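Local coordinates for protein multicopper oxidase type 1 (Nitrosomonas europaea, PDB 3G5W) that binds copper in mononuclear and oxygen-bridged sites and probably acts as a two-domain, laccase-like oxidoreductase, at residues A[111-116]-A[195-200]; A[143-148]-A[266-271]; A[12-17]-A[22-27]; A[58-63]-A[119-124]; A[164-167]-A[172-175]. All blocks are in the same frame, centred on the assembly; numbering follows the deposited sequence.

In the fold
Contact 3 comes first along the chain, pairing the hairpin strands 2-15 and 20-27. Contacts 4 and 1 follow with interleaved segments, and contact 1 in turn interleaves with contact 2, while contact 5 is nested within the loops closed by both. Contacts 3 and 4 lie in the first multicopper oxidase domain, and contact 1 crosses to the second. Contacts 2 and 5, centres about 3 Å apart, share the sheet of strands 137-146 and 166-169; the centre of contact 4 is about 22 Å from that of contact 2. The linkage coppers of contact 4 are shared with a second subunit's histidines, while helix 108-114 of contact 1 both binds copper and meets the second domain.

Contact 1 of 5, residues A[111-116]-A[195-200]; sequences HVTMRG and AGDHVH. With CU (copper (II) ion), chain G.
Thr-113, Asp-197 and Ala-195 lose most surface where helix 108-114 meets a loop of the other domain, and Val-112 completes the patch. The methyl of Thr-113 does the touching: CG2 lies 4.2 Å from Asp-197 CB, so the apolar root of the aspartate is met and not its carboxylate. That follows from the threonine torsion (chi1 -55°), which sets OG1 beside the backbone N and sends CG2 to the position anti to it. A threonine suits the place because it offers a methyl to one neighbour and a hydroxyl to another; OG1 makes a weak hydrogen bond to Asp-255 of the second subunit. The carboxylate of Asp-197 is also engaged by that subunit, OD1 accepting from the backbone N of Thr-256.

Val-112 reaches the loop with one branch, CG1, which stands 3.8 Å from Ala-195 O. A water lies 3.0 Å from Val-112 O and equally far from Ala-195 O and can bridge them, although it has more acceptors around it than protons to give. Ala-195 thus meets the helix through its carbonyl O, while its side chain packs on Trp-101. One residue before Val-112, His-111 binds the mononuclear copper through ND1 at 2.1 Å, alongside His-56 and Cys-104, with Met-117 completing the type 1 (blue) site.

Around the contact, strand 98-103 carries His-103 against Val-112, strand 20-27 packs Phe-22 on Met-114, and the loop runs on from strand 187-194 into strand 200-204.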
# COMPACT_ATOMS: atom_id res chain seq x y z
N HIS A 111 -2.84 -10.62 -19.29
CA HIS A 111 -1.73 -10.33 -20.22
C HIS A 111 -0.53 -9.67 -19.54
O HIS A 111 0.62 -10.06 -19.79
CB HIS A 111 -2.21 -9.48 -21.41
CG HIS A 111 -3.08 -10.23 -22.38
ND1 HIS A 111 -3.11 -9.94 -23.73
CD2 HIS A 111 -3.94 -11.26 -22.20
CE1 HIS A 111 -3.97 -10.75 -24.33
NE2 HIS A 111 -4.48 -11.56 -23.43
N VAL A 112 -0.79 -8.68 -18.69
CA VAL A 112 0.29 -7.99 -17.98
C VAL A 112 0.72 -8.79 -16.74
O VAL A 112 1.90 -9.10 -16.58
CB VAL A 112 -0.08 -6.52 -17.59
CG1 VAL A 112 1.10 -5.82 -16.91
CG2 VAL A 112 -0.48 -5.74 -18.82
N THR A 113 -0.25 -9.15 -15.90
CA THR A 113 0.03 -9.90 -14.67
C THR A 113 0.83 -11.19 -14.89
O THR A 113 1.80 -11.44 -14.17
CB THR A 113 -1.28 -10.21 -13.89
OG1 THR A 113 -1.98 -8.99 -13.63
CG2 THR A 113 -0.98 -10.92 -12.57
N MET A 114 0.44 -12.00 -15.88
CA MET A 114 1.05 -13.33 -16.03
C MET A 114 1.46 -13.78 -17.44
O MET A 114 1.77 -14.95 -17.64
CB MET A 114 0.17 -14.39 -15.36
CG MET A 114 -1.20 -14.61 -16.00
SD MET A 114 -2.28 -15.64 -14.97
CE MET A 114 -2.77 -14.47 -13.69
N ARG A 115 1.48 -12.87 -18.41
CA ARG A 115 1.96 -13.25 -19.75
C ARG A 115 3.20 -12.47 -20.19
O ARG A 115 3.59 -12.51 -21.36
CB ARG A 115 0.84 -13.15 -20.80
CG ARG A 115 -0.40 -14.01 -20.48
CD ARG A 115 -0.12 -15.51 -20.52
NE ARG A 115 -1.23 -16.26 -19.93
CZ ARG A 115 -1.12 -17.45 -19.34
NH1 ARG A 115 -2.19 -18.02 -18.82
NH2 ARG A 115 0.05 -18.06 -19.26
N GLY A 116 3.83 -11.78 -19.23
CA GLY A 116 5.10 -11.09 -19.44
C GLY A 116 5.12 -9.98 -20.48
O GLY A 116 6.16 -9.72 -21.08
N ALA A 195 5.35 -3.77 -11.92
CA ALA A 195 4.70 -4.40 -13.08
C ALA A 195 3.61 -5.37 -12.65
O ALA A 195 2.78 -5.78 -13.48
CB ALA A 195 5.75 -5.09 -13.95
N GLY A 196 3.58 -5.71 -11.36
CA GLY A 196 2.70 -6.74 -10.84
C GLY A 196 1.38 -6.27 -10.28
O GLY A 196 1.04 -5.09 -10.34
N ASP A 197 0.64 -7.22 -9.71
CA ASP A 197 -0.69 -6.99 -9.16
C ASP A 197 -0.66 -6.58 -7.69
O ASP A 197 -1.63 -6.01 -7.17
CB ASP A 197 -1.54 -8.26 -9.33
CG ASP A 197 -3.01 -8.01 -9.09
OD1 ASP A 197 -3.67 -7.46 -9.99
OD2 ASP A 197 -3.51 -8.37 -8.00
N HIS A 198 0.46 -6.88 -7.03
CA HIS A 198 0.61 -6.67 -5.59
C HIS A 198 1.48 -5.45 -5.30
O HIS A 198 2.31 -5.04 -6.12
CB HIS A 198 1.28 -7.89 -4.94
CG HIS A 198 0.43 -9.12 -4.90
ND1 HIS A 198 0.74 -10.20 -4.11
CD2 HIS A 198 -0.71 -9.44 -5.55
CE1 HIS A 198 -0.18 -11.14 -4.28
NE2 HIS A 198 -1.07 -10.71 -5.15
N VAL A 199 1.29 -4.90 -4.10
CA VAL A 199 2.22 -3.94 -3.52
C VAL A 199 3.49 -4.71 -3.09
O VAL A 199 3.41 -5.83 -2.60
CB VAL A 199 1.58 -3.23 -2.29
CG1 VAL A 199 2.51 -2.17 -1.76
CG2 VAL A 199 0.24 -2.61 -2.67
N HIS A 200 4.66 -4.11 -3.32
CA HIS A 200 5.92 -4.69 -2.88
C HIS A 200 6.58 -3.70 -1.93
O HIS A 200 6.40 -2.49 -2.09
CB HIS A 200 6.83 -4.97 -4.08
CG HIS A 200 6.19 -5.82 -5.12
ND1 HIS A 200 6.11 -7.20 -5.02
CD2 HIS A 200 5.55 -5.50 -6.27
CE1 HIS A 200 5.46 -7.68 -6.06
NE2 HIS A 200 5.11 -6.67 -6.84
CU CU G . -1.94 -8.48 -24.71
O HOH W 1 3.65 -8.55 -14.15

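Contact 2 of 5, residues A[143-148]-A[266-271]; sequences LSDWVS and GGIMTT
Leu-143 and Ile-268 form the close-packed part of this contact, CD2 of the leucine lying 4.0 Å from CG2 of the isoleucine, with the two side chains crossing at about a right angle. The isoleucine gives up the most surface here. Because CG1 sits beside its backbone N (chi1 -65°), CG2 is turned toward Leu-143, while the extended second torsion carries CD1 along to the next residue of the strand, 4.2 Å from Ser-144 O. A branched aliphatic residue suits this place, since CG2 meets Leu-143 while CD1 reaches Ser-144.

The backbones stay well apart, the nearest pair of CA atoms, those of Leu-143 and Ile-268, being 7.6 Å from each other. This is face-to-face packing of two sheets, as in the beta sandwich of a cupredoxin domain: strand 137-146 belongs to one sheet and strand 269-274, just before which Ile-268 stands, to the other. His-200 and Ile-202 of strand 200-204 touch both apolar residues, and Tyr-167 and Ile-169 also press on Ile-268.

Toward Asp-145 the fit is looser, with OD1 a full 4.5 Å from Ile-268 CD1. This end is buried too, and the aspartate is occupied elsewhere: OD2 accepts from the backbone N of His-198 and, weakly, from His-200 NE2.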
# COMPACT_ATOMS: atom_id res chain seq x y z
N LEU A 143 9.12 -5.73 -11.07
CA LEU A 143 8.57 -6.65 -10.07
C LEU A 143 7.25 -7.22 -10.55
O LEU A 143 6.35 -6.46 -10.93
CB LEU A 143 8.37 -5.91 -8.74
CG LEU A 143 9.56 -5.07 -8.26
CD1 LEU A 143 9.17 -4.20 -7.06
CD2 LEU A 143 10.76 -5.97 -7.92
N SER A 144 7.12 -8.54 -10.51
CA SER A 144 5.94 -9.24 -11.01
C SER A 144 5.48 -10.34 -10.08
O SER A 144 6.29 -10.93 -9.36
CB SER A 144 6.22 -9.85 -12.39
OG SER A 144 6.38 -8.84 -13.36
N ASP A 145 4.17 -10.62 -10.13
CA ASP A 145 3.53 -11.66 -9.31
C ASP A 145 2.79 -12.63 -10.24
O ASP A 145 2.06 -12.19 -11.13
CB ASP A 145 2.57 -11.00 -8.32
CG ASP A 145 3.18 -9.76 -7.67
OD1 ASP A 145 4.09 -9.91 -6.85
OD2 ASP A 145 2.76 -8.63 -8.00
N TRP A 146 2.98 -13.93 -10.03
CA TRP A 146 2.50 -14.93 -10.98
C TRP A 146 1.58 -15.95 -10.32
O TRP A 146 1.76 -16.27 -9.15
CB TRP A 146 3.67 -15.68 -11.64
CG TRP A 146 4.74 -14.79 -12.25
CD1 TRP A 146 5.68 -14.06 -11.58
CD2 TRP A 146 4.97 -14.56 -13.65
NE1 TRP A 146 6.48 -13.38 -12.48
CE2 TRP A 146 6.07 -13.67 -13.75
CE3 TRP A 146 4.36 -15.01 -14.83
CZ2 TRP A 146 6.57 -13.23 -14.98
CZ3 TRP A 146 4.87 -14.58 -16.06
CH2 TRP A 146 5.96 -13.69 -16.12
N VAL A 147 0.61 -16.45 -11.09
CA VAL A 147 -0.32 -17.51 -10.65
C VAL A 147 -0.03 -18.78 -11.45
O VAL A 147 -0.45 -18.90 -12.61
CB VAL A 147 -1.80 -17.08 -10.83
CG1 VAL A 147 -2.75 -18.18 -10.34
CG2 VAL A 147 -2.09 -15.77 -10.07
N SER A 148 0.68 -19.74 -10.85
CA SER A 148 1.19 -20.90 -11.58
C SER A 148 0.12 -21.85 -12.14
O SER A 148 0.38 -22.60 -13.09
CB SER A 148 2.21 -21.69 -10.75
OG SER A 148 1.57 -22.42 -9.72
N GLY A 266 13.05 -17.76 -1.57
CA GLY A 266 12.88 -17.55 -3.00
C GLY A 266 12.28 -16.19 -3.31
O GLY A 266 12.47 -15.24 -2.55
N GLY A 267 11.57 -16.11 -4.43
CA GLY A 267 10.83 -14.90 -4.80
C GLY A 267 11.70 -13.68 -5.07
O GLY A 267 12.77 -13.79 -5.68
N ILE A 268 11.21 -12.53 -4.62
CA ILE A 268 11.82 -11.22 -4.92
C ILE A 268 12.97 -10.94 -3.94
O ILE A 268 12.77 -10.42 -2.84
CB ILE A 268 10.75 -10.09 -4.97
CG1 ILE A 268 9.79 -10.33 -6.15
CG2 ILE A 268 11.40 -8.70 -5.11
CD1 ILE A 268 8.49 -9.52 -6.13
N MET A 269 14.17 -11.30 -4.37
CA MET A 269 15.34 -11.29 -3.51
C MET A 269 16.62 -11.35 -4.35
O MET A 269 16.70 -12.12 -5.31
CB MET A 269 15.24 -12.49 -2.56
CG MET A 269 16.42 -12.74 -1.65
SD MET A 269 15.92 -13.48 -0.07
CE MET A 269 15.08 -14.99 -0.57
N THR A 270 17.59 -10.51 -4.00
CA THR A 270 18.96 -10.66 -4.50
C THR A 270 19.95 -10.14 -3.45
O THR A 270 19.56 -9.87 -2.30
CB THR A 270 19.17 -10.03 -5.92
OG1 THR A 270 20.45 -10.43 -6.43
CG2 THR A 270 19.09 -8.51 -5.91
N THR A 271 21.22 -10.04 -3.81
CA THR A 271 22.23 -9.45 -2.93
C THR A 271 23.01 -8.35 -3.63
O THR A 271 23.07 -8.31 -4.87
CB THR A 271 23.23 -10.50 -2.39
OG1 THR A 271 24.02 -11.01 -3.47
CG2 THR A 271 22.51 -11.65 -1.71

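Contact 3 of 5, residues A[12-17]-A[22-27]; sequences TRIVLV and FHTFAF
Leu-16 CD1 meets the Phe-22 ring at a slant, 4.1 Å from CD2, and the same ring packs edge-to-face with that of Trp-146 from strand 137-146. The apolar leucine and phenylalanine thus close the sheet against the neighbouring domain. On the same side of the strands, Ile-14 crosses Thr-24 at about a right angle, its CG1 lying 3.8 Å from the threonine CG2. Further along, Thr-12 OG1 rests 3.6 Å from Ala-26 CB and is hydrogen-bonded to Glu-10 O.

Two hydrogen-bonded pairs, Thr-12 with Thr-24 and Ile-14 with Phe-22, enclose the non-hydrogen-bonded pair of Arg-13 and His-23. Ile-14 N gives the straightest bond, 3.1 Å to Phe-22 O at 170°. Thr-12 O is gripped twice: Thr-24 N comes to it at 2.8 Å, and Thr-24 OG1, set between backbone N and carbonyl carbon (chi1 63°), donates from well above the carbonyl plane. Replacing this threonine by alanine would probably leave Thr-12 O with the backbone N-H as its one donor from this strand and open a gap beside Ile-14.

The pattern is that of an antiparallel beta hairpin, strands 2-15 and 20-27, near the blue copper site, where Phe-25 packs edge-to-face with the copper ligand His-111.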
# COMPACT_ATOMS: atom_id res chain seq x y z
N THR A 12 5.84 -17.56 -26.29
CA THR A 12 7.19 -17.78 -25.78
C THR A 12 7.17 -18.49 -24.42
O THR A 12 6.40 -18.13 -23.54
CB THR A 12 7.94 -16.43 -25.64
OG1 THR A 12 7.98 -15.78 -26.92
CG2 THR A 12 9.35 -16.62 -25.13
N ARG A 13 8.03 -19.49 -24.27
CA ARG A 13 8.19 -20.18 -22.99
C ARG A 13 9.35 -19.57 -22.21
O ARG A 13 10.45 -19.44 -22.73
CB ARG A 13 8.42 -21.68 -23.21
CG ARG A 13 8.54 -22.50 -21.94
CD ARG A 13 8.34 -24.00 -22.19
NE ARG A 13 7.22 -24.31 -23.09
CZ ARG A 13 5.93 -24.21 -22.78
NH1 ARG A 13 5.54 -23.79 -21.59
NH2 ARG A 13 5.01 -24.52 -23.69
N ILE A 14 9.09 -19.18 -20.97
CA ILE A 14 10.14 -18.72 -20.05
C ILE A 14 10.13 -19.60 -18.80
O ILE A 14 9.16 -20.31 -18.54
CB ILE A 14 10.00 -17.21 -19.66
CG1 ILE A 14 8.75 -16.95 -18.81
CG2 ILE A 14 10.06 -16.31 -20.91
CD1 ILE A 14 8.72 -15.55 -18.15
N VAL A 15 11.23 -19.56 -18.05
CA VAL A 15 11.36 -20.30 -16.80
C VAL A 15 11.63 -19.31 -15.67
O VAL A 15 12.62 -18.58 -15.70
CB VAL A 15 12.49 -21.36 -16.88
CG1 VAL A 15 12.68 -22.05 -15.53
CG2 VAL A 15 12.20 -22.39 -17.98
N LEU A 16 10.75 -19.28 -14.67
CA LEU A 16 10.89 -18.34 -13.56
C LEU A 16 12.01 -18.78 -12.61
O LEU A 16 12.93 -18.00 -12.32
CB LEU A 16 9.56 -18.19 -12.81
CG LEU A 16 8.30 -17.80 -13.59
CD1 LEU A 16 7.13 -17.59 -12.63
CD2 LEU A 16 8.52 -16.55 -14.46
N VAL A 17 11.91 -20.01 -12.13
CA VAL A 17 12.90 -20.65 -11.26
C VAL A 17 12.76 -22.14 -11.43
O VAL A 17 11.68 -22.62 -11.76
CB VAL A 17 12.64 -20.45 -9.75
CG1 VAL A 17 13.84 -19.83 -9.04
CG2 VAL A 17 11.30 -19.79 -9.46
N PHE A 22 6.54 -20.83 -17.75
CA PHE A 22 5.33 -20.06 -17.99
C PHE A 22 5.17 -19.76 -19.48
O PHE A 22 6.15 -19.51 -20.17
CB PHE A 22 5.36 -18.75 -17.20
CG PHE A 22 4.14 -18.52 -16.36
CD1 PHE A 22 3.01 -17.90 -16.90
CD2 PHE A 22 4.09 -18.95 -15.04
CE1 PHE A 22 1.87 -17.70 -16.12
CE2 PHE A 22 2.96 -18.75 -14.26
CZ PHE A 22 1.85 -18.12 -14.80
N HIS A 23 3.93 -19.78 -19.96
CA HIS A 23 3.58 -19.41 -21.32
C HIS A 23 3.38 -17.89 -21.36
O HIS A 23 2.57 -17.34 -20.60
CB HIS A 23 2.31 -20.14 -21.75
CG HIS A 23 1.97 -20.00 -23.21
ND1 HIS A 23 1.95 -18.79 -23.87
CD2 HIS A 23 1.61 -20.93 -24.12
CE1 HIS A 23 1.60 -18.98 -25.13
NE2 HIS A 23 1.40 -20.28 -25.31
N THR A 24 4.13 -17.21 -22.22
CA THR A 24 4.08 -15.75 -22.32
C THR A 24 3.83 -15.28 -23.74
O THR A 24 4.12 -16.00 -24.71
CB THR A 24 5.38 -15.09 -21.79
OG1 THR A 24 6.50 -15.48 -22.61
CG2 THR A 24 5.65 -15.45 -20.33
N PHE A 25 3.29 -14.07 -23.86
CA PHE A 25 3.16 -13.38 -25.14
C PHE A 25 4.21 -12.28 -25.15
O PHE A 25 3.94 -11.14 -24.78
CB PHE A 25 1.75 -12.80 -25.33
CG PHE A 25 0.63 -13.73 -24.93
CD1 PHE A 25 0.65 -15.07 -25.31
CD2 PHE A 25 -0.44 -13.27 -24.18
CE1 PHE A 25 -0.38 -15.93 -24.94
CE2 PHE A 25 -1.49 -14.13 -23.81
CZ PHE A 25 -1.45 -15.46 -24.18
N ALA A 26 5.42 -12.63 -25.57
CA ALA A 26 6.60 -11.82 -25.33
C ALA A 26 6.97 -10.90 -26.48
O ALA A 26 7.04 -11.33 -27.64
CB ALA A 26 7.77 -12.73 -24.98
N PHE A 27 7.24 -9.65 -26.15
CA PHE A 27 7.76 -8.71 -27.13
C PHE A 27 9.18 -9.14 -27.54
O PHE A 27 10.06 -9.30 -26.68
CB PHE A 27 7.73 -7.28 -26.60
CG PHE A 27 6.33 -6.78 -26.28
CD1 PHE A 27 5.42 -6.51 -27.30
CD2 PHE A 27 5.94 -6.57 -24.96
CE1 PHE A 27 4.13 -6.06 -27.01
CE2 PHE A 27 4.65 -6.10 -24.66
CZ PHE A 27 3.75 -5.85 -25.68

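Contact 4 of 5, residues A[58-63]-A[119-124]; sequences IHWHGM and GPLIVE. With C1O (Cu-O linkage), chain L; C2O (Cu-O-Cu linkage), chain K.
Met-63 curls over Leu-121, the residue most covered here, and Val-123, and supplies most of the contacts from its own segment, so its chain can be followed outward. CB stands back from strand 118-124. CG, beside the backbone N (chi1 -70°), comes 3.8 Å from Leu-121 CD2; the chain then bends, bringing SD to 4.1 Å from that same methyl. A second bend lays CE 3.8 Å from Val-123 CG2, so the methionine meets the leucine and the valine tip to tip. An unbranched, flexible residue suits a path that must turn twice. Leu-121 CD2 is shared, for Trp-60 CE3 approaches it obliquely at 4.2 Å.

Residues 59-61, on the same segment as Met-63, form the His-X-His motif of multicopper oxidases, which runs into an overlapping type II beta turn, Trp-60 to Met-63. His-59 binds copper CU4 of the Cu-O linkage through NE2 at 2.0 Å, and His-61 binds copper CU3 of the Cu-O-Cu linkage through ND1. Successive strand residues alternate in direction, which sends both imidazoles to the metals and Trp-60 to the core. Gly-62, where a side chain would jam against the preceding carbonyl, donates its N-H to O3 of the Cu-O linkage at 3.1 Å, nearly straight at 170°. His-203 of the second subunit shares CU4 with His-59, and His-253 of that subunit shares CU3 with His-61.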
# COMPACT_ATOMS: atom_id res chain seq x y z
N ILE A 58 0.13 -1.92 -27.32
CA ILE A 58 1.17 -1.45 -26.41
C ILE A 58 0.81 -0.07 -25.90
O ILE A 58 0.65 0.88 -26.68
CB ILE A 58 2.58 -1.42 -27.02
CG1 ILE A 58 2.98 -2.79 -27.56
CG2 ILE A 58 3.60 -0.95 -25.94
CD1 ILE A 58 4.39 -2.83 -28.10
N HIS A 59 0.69 0.03 -24.58
CA HIS A 59 0.50 1.30 -23.93
C HIS A 59 1.84 1.77 -23.37
O HIS A 59 2.58 0.99 -22.78
CB HIS A 59 -0.56 1.19 -22.83
CG HIS A 59 -0.57 2.36 -21.91
ND1 HIS A 59 -0.76 3.65 -22.35
CD2 HIS A 59 -0.38 2.44 -20.57
CE1 HIS A 59 -0.71 4.48 -21.32
NE2 HIS A 59 -0.46 3.77 -20.23
N TRP A 60 2.14 3.05 -23.57
CA TRP A 60 3.40 3.63 -23.17
C TRP A 60 3.17 4.40 -21.86
O TRP A 60 2.83 5.59 -21.86
CB TRP A 60 3.96 4.50 -24.31
CG TRP A 60 3.89 3.76 -25.63
CD1 TRP A 60 2.86 3.80 -26.53
CD2 TRP A 60 4.84 2.82 -26.15
NE1 TRP A 60 3.12 2.96 -27.59
CE2 TRP A 60 4.33 2.35 -27.38
CE3 TRP A 60 6.08 2.34 -25.70
CZ2 TRP A 60 5.02 1.42 -28.18
CZ3 TRP A 60 6.77 1.42 -26.49
CH2 TRP A 60 6.23 0.97 -27.71
N HIS A 61 3.34 3.68 -20.75
CA HIS A 61 2.98 4.18 -19.41
C HIS A 61 3.95 5.26 -18.96
O HIS A 61 5.12 4.98 -18.68
CB HIS A 61 2.99 3.03 -18.40
CG HIS A 61 2.46 3.42 -17.05
ND1 HIS A 61 1.51 2.67 -16.38
CD2 HIS A 61 2.72 4.49 -16.26
CE1 HIS A 61 1.23 3.26 -15.23
NE2 HIS A 61 1.95 4.36 -15.13
N GLY A 62 3.44 6.48 -18.84
CA GLY A 62 4.25 7.63 -18.47
C GLY A 62 4.45 8.60 -19.62
O GLY A 62 4.86 9.74 -19.42
N MET A 63 4.19 8.13 -20.84
CA MET A 63 4.24 9.01 -22.00
C MET A 63 2.96 9.84 -22.04
O MET A 63 1.86 9.29 -22.06
CB MET A 63 4.41 8.21 -23.31
CG MET A 63 5.78 7.55 -23.51
SD MET A 63 7.17 8.72 -23.56
CE MET A 63 7.71 8.68 -21.86
N GLY A 119 8.00 -4.14 -20.52
CA GLY A 119 9.43 -3.84 -20.61
C GLY A 119 9.65 -2.41 -20.21
O GLY A 119 8.68 -1.66 -20.01
N PRO A 120 10.93 -2.01 -20.06
CA PRO A 120 11.26 -0.66 -19.59
C PRO A 120 11.45 0.38 -20.70
O PRO A 120 12.00 0.08 -21.77
CB PRO A 120 12.56 -0.89 -18.82
CG PRO A 120 13.23 -2.03 -19.55
CD PRO A 120 12.14 -2.83 -20.26
N LEU A 121 10.99 1.60 -20.44
CA LEU A 121 11.19 2.70 -21.36
C LEU A 121 11.93 3.79 -20.60
O LEU A 121 11.34 4.49 -19.76
CB LEU A 121 9.85 3.20 -21.90
CG LEU A 121 9.72 4.52 -22.66
CD1 LEU A 121 10.61 4.53 -23.89
CD2 LEU A 121 8.26 4.76 -23.04
N ILE A 122 13.23 3.89 -20.84
CA ILE A 122 14.06 4.85 -20.10
C ILE A 122 14.30 6.10 -20.94
O ILE A 122 14.94 6.04 -21.99
CB ILE A 122 15.40 4.25 -19.61
CG1 ILE A 122 15.18 2.97 -18.79
CG2 ILE A 122 16.20 5.30 -18.81
CD1 ILE A 122 14.19 3.08 -17.63
N VAL A 123 13.74 7.21 -20.48
CA VAL A 123 13.88 8.48 -21.19
C VAL A 123 14.87 9.35 -20.43
O VAL A 123 14.59 9.80 -19.31
CB VAL A 123 12.51 9.20 -21.33
CG1 VAL A 123 12.66 10.46 -22.17
CG2 VAL A 123 11.47 8.28 -21.94
N GLU A 124 16.03 9.58 -21.04
CA GLU A 124 17.09 10.39 -20.45
C GLU A 124 16.71 11.85 -20.51
O GLU A 124 16.26 12.32 -21.56
CB GLU A 124 18.40 10.18 -21.21
CG GLU A 124 19.03 8.81 -21.03
CD GLU A 124 19.62 8.60 -19.64
OE1 GLU A 124 20.14 9.57 -19.05
OE2 GLU A 124 19.58 7.45 -19.14
CU4 C1O L . -0.71 4.62 -18.44
O3 C1O L . 0.42 6.99 -19.03
CU2 C2O K . -4.05 2.33 -18.42
CU3 C2O K . 0.57 1.01 -16.94
O1 C2O K . -2.32 1.58 -17.84

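Contact 5 of 5, residues A[164-167]-A[172-175]; sequences FDYY and KSFP
Ser-173 reaches back to the strand it has just left and donates a hydrogen bond from OG to Tyr-167 O, 2.8 Å away. Its torsion makes this possible: OG lies anti to the carbonyl carbon of the serine and beside its backbone N (chi1 -54°), which aims the hydroxyl at the strand while CB already points that way. The approach is bent, with a C=O...O angle of 130°, and the hydroxyl sits well above the carbonyl plane. OG also lies near the plane of the Tyr-166 ring, at its edge, 4.3 Å from CD1. A serine suits the spot because its hydroxyl, one bond from CB, reaches the carbonyl directly.

The tyrosines diverge as alternate strand residues do. Tyr-167 turns its CB away from the loop and stacks its ring on His-257, so that its carbonyl O is what meets Ser-173. Beyond the serine, the ring of Phe-174 packs against that of Trp-286.

Asp-165 and Tyr-166 both face Trp-146, a classic beta bulge in the pairing with strand 137-146. Lys-172 sends NZ to Val-15 O, and Ser-173 N bonds to Leu-16. With alanine in place of this serine, Tyr-167 O is likely to lose its hydroxyl donor and the loop to be less firmly tied to the strand. Since that single bond joins a hydroxyl to a main-chain carbonyl, it depends on the backbone path at Tyr-167 more than on the tyrosine ring.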
# COMPACT_ATOMS: atom_id res chain seq x y z
N PHE A 164 -1.70 -16.66 -5.97
CA PHE A 164 -0.38 -16.20 -6.40
C PHE A 164 0.66 -17.03 -5.67
O PHE A 164 0.53 -17.28 -4.48
CB PHE A 164 -0.19 -14.71 -6.11
CG PHE A 164 -0.96 -13.81 -7.03
CD1 PHE A 164 -0.37 -13.30 -8.18
CD2 PHE A 164 -2.29 -13.48 -6.77
CE1 PHE A 164 -1.08 -12.47 -9.04
CE2 PHE A 164 -3.01 -12.66 -7.63
CZ PHE A 164 -2.41 -12.15 -8.77
N ASP A 165 1.69 -17.47 -6.39
CA ASP A 165 2.69 -18.35 -5.78
C ASP A 165 4.13 -18.19 -6.27
O ASP A 165 5.02 -18.83 -5.73
CB ASP A 165 2.26 -19.83 -5.87
CG ASP A 165 1.85 -20.25 -7.27
OD1 ASP A 165 2.00 -19.46 -8.24
OD2 ASP A 165 1.36 -21.39 -7.40
N TYR A 166 4.35 -17.35 -7.28
CA TYR A 166 5.71 -17.00 -7.71
C TYR A 166 5.87 -15.49 -7.87
O TYR A 166 4.95 -14.80 -8.32
CB TYR A 166 6.14 -17.74 -8.99
CG TYR A 166 6.37 -19.22 -8.76
CD1 TYR A 166 7.66 -19.71 -8.51
CD2 TYR A 166 5.31 -20.12 -8.76
CE1 TYR A 166 7.88 -21.07 -8.28
CE2 TYR A 166 5.51 -21.48 -8.52
CZ TYR A 166 6.80 -21.94 -8.29
OH TYR A 166 7.00 -23.28 -8.06
N TYR A 167 7.05 -15.00 -7.49
CA TYR A 167 7.34 -13.57 -7.46
C TYR A 167 8.72 -13.35 -8.07
O TYR A 167 9.67 -14.05 -7.73
CB TYR A 167 7.25 -13.05 -6.02
CG TYR A 167 5.97 -13.50 -5.38
CD1 TYR A 167 4.79 -12.77 -5.56
CD2 TYR A 167 5.91 -14.70 -4.67
CE1 TYR A 167 3.58 -13.22 -5.01
CE2 TYR A 167 4.71 -15.15 -4.12
CZ TYR A 167 3.55 -14.39 -4.29
OH TYR A 167 2.36 -14.82 -3.76
N LYS A 172 12.71 -13.54 -13.10
CA LYS A 172 13.34 -14.63 -12.33
C LYS A 172 13.09 -14.52 -10.84
O LYS A 172 13.04 -13.42 -10.28
CB LYS A 172 14.85 -14.71 -12.58
CG LYS A 172 15.27 -14.88 -14.04
CD LYS A 172 14.67 -16.13 -14.68
CE LYS A 172 15.57 -17.34 -14.54
NZ LYS A 172 15.44 -18.20 -15.77
N SER A 173 12.93 -15.67 -10.18
CA SER A 173 12.90 -15.73 -8.73
C SER A 173 14.28 -16.10 -8.19
O SER A 173 15.04 -16.83 -8.84
CB SER A 173 11.88 -16.75 -8.23
OG SER A 173 10.59 -16.52 -8.78
N PHE A 174 14.61 -15.58 -7.01
CA PHE A 174 15.74 -16.06 -6.25
C PHE A 174 15.56 -17.58 -6.06
O PHE A 174 14.44 -18.04 -5.79
CB PHE A 174 15.79 -15.37 -4.89
CG PHE A 174 17.03 -15.67 -4.10
CD1 PHE A 174 17.05 -16.73 -3.20
CD2 PHE A 174 18.18 -14.91 -4.26
CE1 PHE A 174 18.20 -17.03 -2.47
CE2 PHE A 174 19.33 -15.19 -3.54
CZ PHE A 174 19.34 -16.25 -2.64
N PRO A 175 16.66 -18.36 -6.14
CA PRO A 175 18.06 -17.97 -6.31
C PRO A 175 18.56 -17.79 -7.75
O PRO A 175 19.77 -17.81 -7.97
CB PRO A 175 18.82 -19.12 -5.63
CG PRO A 175 17.95 -20.32 -5.88
CD PRO A 175 16.52 -19.83 -6.00